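Local coordinates for protein tannase (Fusobacterium nucleatum subsp. nucleatum ATCC 25586, PDB 6YQ4) that probably hydrolyses the galloyl ester bonds of gallotannins, giving the bacterium detoxicant activity against these plant polyphenols, at residues E483-F486 and N487-N491; I20-G24 and K25-Y29. All blocks are in the same frame, centred on the assembly; numbering follows the deposited sequence.

Contact 1: E483-F486 and N487-N491; sequences EELF and NWIDN
I489 lays its CD1 methyl over one face of the F486 ring, a CH-pi contact within the C-terminal helix 482-493 of this alpha/beta-hydrolase-type fold. CD1 of I489 stands 4.3 Å from the centroid of the F486 ring and 26° off the ring normal, with CD1 of F486 its nearest ring atom at 3.9 Å. The two side chains run side by side in the same direction. I489 reaches the ring through CG1, which lies anti to the carbonyl carbon (chi1 -62°) and continues extended to CD1. CD1 of I489 also comes 4.3 Å from CG of L485, a double role that suits a residue with a long apolar branch. An aromatic suits position 486 because its ring also meets F74, Y103 and Y109. L485 and W488 belong to the buried side too, and their side chains touch R437 of strand 435-439. On the exposed side, E483 and N487 run alongside each other with carboxylate and amide planes 65° apart; CG of E483 is 3.8 Å from ND2 of N487, and both polar ends suit an exposed position. Successive i to i+4 backbone bonds join the turns, among them D490 N to F486 O at 3.0 Å. The side chain of D490 has its own partner, OD1 leaving the helix to form a hydrogen bond with Y109 OH.

Contact 2: I20-G24 and K25-Y29; sequences IKING and KKIKY
I27 and I20 form an antiparallel hydrogen-bonded pair on neighbouring strands, their side chains side by side and directed to the same face of the sheet. Following I27 outward, CB lies 3.6 Å from O of I20 and 4.1 Å from CG2 of I20. CG1 of I27, anti to the carbonyl carbon at chi1 -51°, lies 3.9 Å from O of I20. At the tip, CD1 of I27 meets CG2 of I22 at 3.7 Å, the two branches crossing at an oblique angle. Branched, apolar isoleucines suit this face, which turns toward helix 100-106: I20 touches T102 there and I27 touches S106, while I22 joins them from the turn, also on T102. The other face carries K21 and K26, whose aliphatic parts lie alongside, CG of K21 to CG of K26 at 3.5 Å; both residues are exposed, and each NZ makes a long, weak ion pair with E19. In the backbone, I20 and I27 are gripped twice: I27 N donates to I20 O at 2.8 Å, and I20 N donates back to I27 O. Toward the turn, the bond from I22 N to K25 O is weak, and exposed N23 and G24 carry the chain round. This is a beta hairpin, joining edge strand 16-21, one of the two outermost, to strand 26-36 of the main sheet.

In the fold
The two contacts are separate pieces of one chain, their centres about 20 Å apart and their nearest atoms about 11 Å apart, and both touch helix 100-106. Contact 1 packs against Y103 and A104 of that helix, while contact 2 meets T102, L105 and S106. Contact 2 lies at one edge of the mixed nine-stranded sheet, its centre about 30 Å from the centre of the chain; contact 1 rests on strands 202-206 and 435-439, toward the other end of the sheet, its centre about 18 Å from the centre of the chain. Neither contact forms the magnesium site of D150, M153 and G155, nor includes S166, H476 or D444, which probably make up the catalytic triad.

Contact 1: E483-F486 and N487-N491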
ATOM      1  N   GLU A 483      12.760   5.005 -12.579  1.00 38.77           N
ATOM      2  CA  GLU A 483      12.760   5.590 -13.920  1.00 42.37           C
ATOM      3  C   GLU A 483      11.421   5.340 -14.612  1.00 34.68           C
ATOM      4  O   GLU A 483      10.786   6.271 -15.105  1.00 28.55           O
ATOM      5  CB  GLU A 483      13.916   5.045 -14.759  1.00 43.51           C
ATOM      6  CG  GLU A 483      13.751   5.331 -16.248  1.00 54.66           C
ATOM      7  CD  GLU A 483      15.022   5.083 -17.058  1.00 67.67           C
ATOM      8  OE1 GLU A 483      15.082   5.510 -18.234  1.00 72.46           O
ATOM      9  OE2 GLU A 483      15.962   4.459 -16.525  1.00 73.59           O
ATOM     10  N   GLU A 484      10.945   4.096 -14.585  1.00 37.24           N
ATOM     11  CA  GLU A 484       9.620   3.786 -15.122  1.00 38.29           C
ATOM     12  C   GLU A 484       8.515   4.527 -14.374  1.00 35.13           C
ATOM     13  O   GLU A 484       7.563   5.016 -14.993  1.00 35.94           O
ATOM     14  CB  GLU A 484       9.390   2.278 -15.069  1.00 26.11           C
ATOM     15  CG  GLU A 484      10.613   1.516 -15.492  1.00 50.92           C
ATOM     16  CD  GLU A 484      10.344   0.044 -15.680  1.00 62.69           C
ATOM     17  OE1 GLU A 484      11.027  -0.774 -15.003  1.00 67.46           O
ATOM     18  OE2 GLU A 484       9.462  -0.293 -16.504  1.00 57.47           O
ATOM     19  N   LEU A 485       8.615   4.605 -13.042  1.00 30.97           N
ATOM     20  CA  LEU A 485       7.561   5.236 -12.257  1.00 23.83           C
ATOM     21  C   LEU A 485       7.364   6.676 -12.674  1.00 32.47           C
ATOM     22  O   LEU A 485       6.230   7.127 -12.863  1.00 40.18           O
ATOM     23  CB  LEU A 485       7.876   5.167 -10.764  1.00 23.02           C
ATOM     24  CG  LEU A 485       6.931   6.000  -9.883  1.00 32.19           C
ATOM     25  CD1 LEU A 485       5.504   5.517 -10.037  1.00 35.65           C
ATOM     26  CD2 LEU A 485       7.328   5.946  -8.417  1.00 33.80           C
ATOM     27  N   PHE A 486       8.456   7.423 -12.820  1.00 32.19           N
ATOM     28  CA  PHE A 486       8.315   8.832 -13.156  1.00 32.58           C
ATOM     29  C   PHE A 486       8.067   9.042 -14.649  1.00 35.08           C
ATOM     30  O   PHE A 486       7.619  10.125 -15.057  1.00 30.88           O
ATOM     31  CB  PHE A 486       9.545   9.598 -12.639  1.00 33.24           C
ATOM     32  CG  PHE A 486       9.474   9.896 -11.138  1.00 34.46           C
ATOM     33  CD1 PHE A 486       8.845  11.039 -10.668  1.00 26.60           C
ATOM     34  CD2 PHE A 486       9.996   9.007 -10.208  1.00 30.90           C
ATOM     35  CE1 PHE A 486       8.757  11.306  -9.307  1.00 28.27           C
ATOM     36  CE2 PHE A 486       9.915   9.266  -8.846  1.00 25.17           C
ATOM     37  CZ  PHE A 486       9.288  10.411  -8.391  1.00 25.24           C
ATOM     38  N   ASN A 487       8.318   8.025 -15.471  1.00 28.08           N
ATOM     39  CA  ASN A 487       7.800   8.051 -16.831  1.00 44.18           C
ATOM     40  C   ASN A 487       6.272   8.014 -16.821  1.00 41.02           C
ATOM     41  O   ASN A 487       5.617   8.817 -17.500  1.00 28.99           O
ATOM     42  CB  ASN A 487       8.381   6.879 -17.624  1.00 45.84           C
ATOM     43  CG  ASN A 487       9.846   7.098 -18.009  1.00 43.62           C
ATOM     44  OD1 ASN A 487      10.311   8.233 -18.143  1.00 41.50           O
ATOM     45  ND2 ASN A 487      10.573   6.005 -18.187  1.00 45.09           N
ATOM     46  N   TRP A 488       5.695   7.109 -16.016  1.00 31.26           N
ATOM     47  CA  TRP A 488       4.245   7.012 -15.874  1.00 25.92           C
ATOM     48  C   TRP A 488       3.646   8.309 -15.344  1.00 35.09           C
ATOM     49  O   TRP A 488       2.623   8.782 -15.855  1.00 29.27           O
ATOM     50  CB  TRP A 488       3.898   5.845 -14.958  1.00 24.45           C
ATOM     51  CG  TRP A 488       2.436   5.675 -14.713  1.00 31.87           C
ATOM     52  CD1 TRP A 488       1.534   5.084 -15.544  1.00 39.22           C
ATOM     53  CD2 TRP A 488       1.700   6.105 -13.566  1.00 23.09           C
ATOM     54  NE1 TRP A 488       0.281   5.111 -14.986  1.00 33.37           N
ATOM     55  CE2 TRP A 488       0.353   5.738 -13.772  1.00 22.55           C
ATOM     56  CE3 TRP A 488       2.045   6.765 -12.385  1.00 22.39           C
ATOM     57  CZ2 TRP A 488      -0.652   6.014 -12.846  1.00 21.88           C
ATOM     58  CZ3 TRP A 488       1.050   7.019 -11.453  1.00 25.27           C
ATOM     59  CH2 TRP A 488      -0.282   6.645 -11.693  1.00 26.56           C
ATOM     60  N   ILE A 489       4.271   8.907 -14.319  1.00 32.51           N
ATOM     61  CA  ILE A 489       3.730  10.132 -13.735  1.00 29.31           C
ATOM     62  C   ILE A 489       3.774  11.262 -14.752  1.00 35.20           C
ATOM     63  O   ILE A 489       2.798  12.005 -14.927  1.00 42.41           O
ATOM     64  CB  ILE A 489       4.490  10.522 -12.452  1.00 34.28           C
ATOM     65  CG1 ILE A 489       4.380   9.472 -11.368  1.00 26.53           C
ATOM     66  CG2 ILE A 489       4.003  11.873 -11.923  1.00 39.41           C
ATOM     67  CD1 ILE A 489       5.135   9.848 -10.125  1.00 27.88           C
ATOM     68  N   ASP A 490       4.921  11.436 -15.413  1.00 37.85           N
ATOM     69  CA  ASP A 490       5.023  12.430 -16.485  1.00 43.90           C
ATOM     70  C   ASP A 490       3.922  12.240 -17.528  1.00 39.56           C
ATOM     71  O   ASP A 490       3.271  13.205 -17.945  1.00 32.57           O
ATOM     72  CB  ASP A 490       6.403  12.360 -17.157  1.00 53.07           C
ATOM     73  CG  ASP A 490       7.454  13.201 -16.444  1.00 66.06           C
ATOM     74  OD1 ASP A 490       7.292  13.474 -15.234  1.00 70.16           O
ATOM     75  OD2 ASP A 490       8.449  13.595 -17.092  1.00 72.17           O
ATOM     76  N   ASN A 491       3.698  10.992 -17.954  1.00 30.03           N
ATOM     77  CA  ASN A 491       2.687  10.728 -18.972  1.00 35.73           C
ATOM     78  C   ASN A 491       1.291  11.012 -18.453  1.00 42.39           C
ATOM     79  O   ASN A 491       0.479  11.647 -19.134  1.00 49.80           O
ATOM     80  CB  ASN A 491       2.766   9.287 -19.448  1.00 35.13           C
ATOM     81  CG  ASN A 491       1.749   8.992 -20.511  1.00 54.95           C
ATOM     82  OD1 ASN A 491       1.835   9.531 -21.613  1.00 68.33           O
ATOM     83  ND2 ASN A 491       0.763   8.157 -20.193  1.00 57.43           N
TER

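Contact 2: I20-G24 and K25-Y29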
ATOM      1  N   ILE A  20      21.998  18.382  -3.205  1.00 48.47           N
ATOM      2  CA  ILE A  20      22.473  17.008  -3.275  1.00 46.45           C
ATOM      3  C   ILE A  20      22.922  16.763  -4.706  1.00 50.24           C
ATOM      4  O   ILE A  20      22.346  17.306  -5.652  1.00 48.87           O
ATOM      5  CB  ILE A  20      21.382  16.002  -2.820  1.00 46.78           C
ATOM      6  CG1 ILE A  20      21.940  14.579  -2.783  1.00 45.76           C
ATOM      7  CG2 ILE A  20      20.154  16.065  -3.723  1.00 44.25           C
ATOM      8  CD1 ILE A  20      20.924  13.559  -2.414  1.00 44.84           C
ATOM      9  N   LYS A  21      23.976  15.969  -4.856  1.00 54.67           N
ATOM     10  CA  LYS A  21      24.522  15.581  -6.148  1.00 62.98           C
ATOM     11  C   LYS A  21      24.265  14.093  -6.327  1.00 68.26           C
ATOM     12  O   LYS A  21      24.630  13.293  -5.463  1.00 76.88           O
ATOM     13  CB  LYS A  21      26.022  15.891  -6.231  1.00 75.45           C
ATOM     14  CG  LYS A  21      26.444  17.272  -5.696  1.00 81.56           C
ATOM     15  CD  LYS A  21      26.706  17.281  -4.170  1.00 86.80           C
ATOM     16  CE  LYS A  21      26.321  18.624  -3.523  1.00 84.37           C
ATOM     17  NZ  LYS A  21      26.145  18.538  -2.032  1.00 79.24           N
ATOM     18  N   ILE A  22      23.625  13.719  -7.429  1.00 78.97           N
ATOM     19  CA  ILE A  22      23.258  12.319  -7.631  1.00 87.80           C
ATOM     20  C   ILE A  22      24.401  11.524  -8.259  1.00 96.34           C
ATOM     21  O   ILE A  22      24.816  10.485  -7.731  1.00 96.26           O
ATOM     22  CB  ILE A  22      21.945  12.240  -8.444  1.00 83.12           C
ATOM     23  CG1 ILE A  22      22.021  13.011  -9.772  1.00 86.12           C
ATOM     24  CG2 ILE A  22      20.819  12.793  -7.621  1.00 76.47           C
ATOM     25  CD1 ILE A  22      22.251  12.155 -11.021  1.00 91.24           C
ATOM     26  N   ASN A  23      24.930  12.008  -9.386  1.00 92.82           N
ATOM     27  CA  ASN A  23      26.147  11.477  -9.992  1.00 94.67           C
ATOM     28  C   ASN A  23      27.033  12.574 -10.549  1.00 84.22           C
ATOM     29  O   ASN A  23      28.191  12.297 -10.870  1.00 85.12           O
ATOM     30  CB  ASN A  23      25.837  10.472 -11.124  1.00100.15           C
ATOM     31  CG  ASN A  23      24.951   9.308 -10.680  1.00100.87           C
ATOM     32  OD1 ASN A  23      23.759   9.474 -10.432  1.00100.99           O
ATOM     33  ND2 ASN A  23      25.538   8.119 -10.602  1.00104.64           N
ATOM     34  N   GLY A  24      26.537  13.802 -10.673  1.00 76.54           N
ATOM     35  CA  GLY A  24      27.297  14.900 -11.235  1.00 69.24           C
ATOM     36  C   GLY A  24      26.499  16.189 -11.299  1.00 63.48           C
ATOM     37  O   GLY A  24      27.080  17.275 -11.342  1.00 56.38           O
ATOM     38  N   LYS A  25      25.168  16.080 -11.313  1.00 61.67           N
ATOM     39  CA  LYS A  25      24.281  17.236 -11.268  1.00 58.40           C
ATOM     40  C   LYS A  25      24.039  17.664  -9.826  1.00 60.06           C
ATOM     41  O   LYS A  25      23.814  16.825  -8.947  1.00 56.77           O
ATOM     42  CB  LYS A  25      22.940  16.923 -11.941  1.00 59.80           C
ATOM     43  CG  LYS A  25      22.980  16.924 -13.472  1.00 76.98           C
ATOM     44  CD  LYS A  25      22.296  18.164 -14.084  1.00 77.88           C
ATOM     45  CE  LYS A  25      22.693  18.390 -15.550  1.00 77.03           C
ATOM     46  NZ  LYS A  25      24.119  18.786 -15.737  1.00 78.28           N
ATOM     47  N   LYS A  26      24.078  18.975  -9.588  1.00 63.10           N
ATOM     48  CA  LYS A  26      23.740  19.540  -8.282  1.00 68.08           C
ATOM     49  C   LYS A  26      22.258  19.909  -8.274  1.00 57.42           C
ATOM     50  O   LYS A  26      21.844  20.866  -8.939  1.00 54.45           O
ATOM     51  CB  LYS A  26      24.612  20.756  -7.960  1.00 75.98           C
ATOM     52  CG  LYS A  26      25.902  20.431  -7.183  1.00 80.83           C
ATOM     53  CD  LYS A  26      26.858  21.621  -7.122  1.00 78.46           C
ATOM     54  CE  LYS A  26      26.288  22.728  -6.265  1.00 76.99           C
ATOM     55  NZ  LYS A  26      26.799  24.062  -6.672  1.00 79.29           N
ATOM     56  N   ILE A  27      21.457  19.150  -7.532  1.00 44.51           N
ATOM     57  CA  ILE A  27      20.050  19.473  -7.327  1.00 43.20           C
ATOM     58  C   ILE A  27      19.967  20.388  -6.108  1.00 46.47           C
ATOM     59  O   ILE A  27      20.209  19.957  -4.980  1.00 53.69           O
ATOM     60  CB  ILE A  27      19.201  18.208  -7.144  1.00 41.83           C
ATOM     61  CG1 ILE A  27      19.466  17.221  -8.281  1.00 41.54           C
ATOM     62  CG2 ILE A  27      17.713  18.555  -7.042  1.00 37.63           C
ATOM     63  CD1 ILE A  27      18.844  15.888  -8.063  1.00 41.80           C
ATOM     64  N   LYS A  28      19.665  21.663  -6.335  1.00 41.83           N
ATOM     65  CA  LYS A  28      19.439  22.622  -5.262  1.00 41.02           C
ATOM     66  C   LYS A  28      17.940  22.781  -5.031  1.00 48.01           C
ATOM     67  O   LYS A  28      17.150  22.829  -5.985  1.00 47.98           O
ATOM     68  CB  LYS A  28      20.075  23.976  -5.594  1.00 39.41           C
ATOM     69  CG  LYS A  28      21.601  23.937  -5.676  1.00 44.21           C
ATOM     70  CD  LYS A  28      22.214  25.297  -5.979  1.00 52.89           C
ATOM     71  CE  LYS A  28      21.695  26.373  -5.033  1.00 57.54           C
ATOM     72  NZ  LYS A  28      22.717  27.460  -4.819  1.00 63.68           N
ATOM     73  N   TYR A  29      17.549  22.852  -3.762  1.00 40.93           N
ATOM     74  CA  TYR A  29      16.140  22.948  -3.405  1.00 42.81           C
ATOM     75  C   TYR A  29      16.011  23.722  -2.099  1.00 44.79           C
ATOM     76  O   TYR A  29      16.988  23.940  -1.375  1.00 47.94           O
ATOM     77  CB  TYR A  29      15.487  21.557  -3.292  1.00 41.77           C
ATOM     78  CG  TYR A  29      16.147  20.659  -2.265  1.00 41.96           C
ATOM     79  CD1 TYR A  29      15.667  20.586  -0.960  1.00 35.55           C
ATOM     80  CD2 TYR A  29      17.267  19.904  -2.597  1.00 43.13           C
ATOM     81  CE1 TYR A  29      16.270  19.774  -0.025  1.00 36.55           C
ATOM     82  CE2 TYR A  29      17.882  19.093  -1.665  1.00 43.25           C
ATOM     83  CZ  TYR A  29      17.380  19.032  -0.378  1.00 42.56           C
ATOM     84  OH  TYR A  29      17.996  18.228   0.557  1.00 43.05           O
TER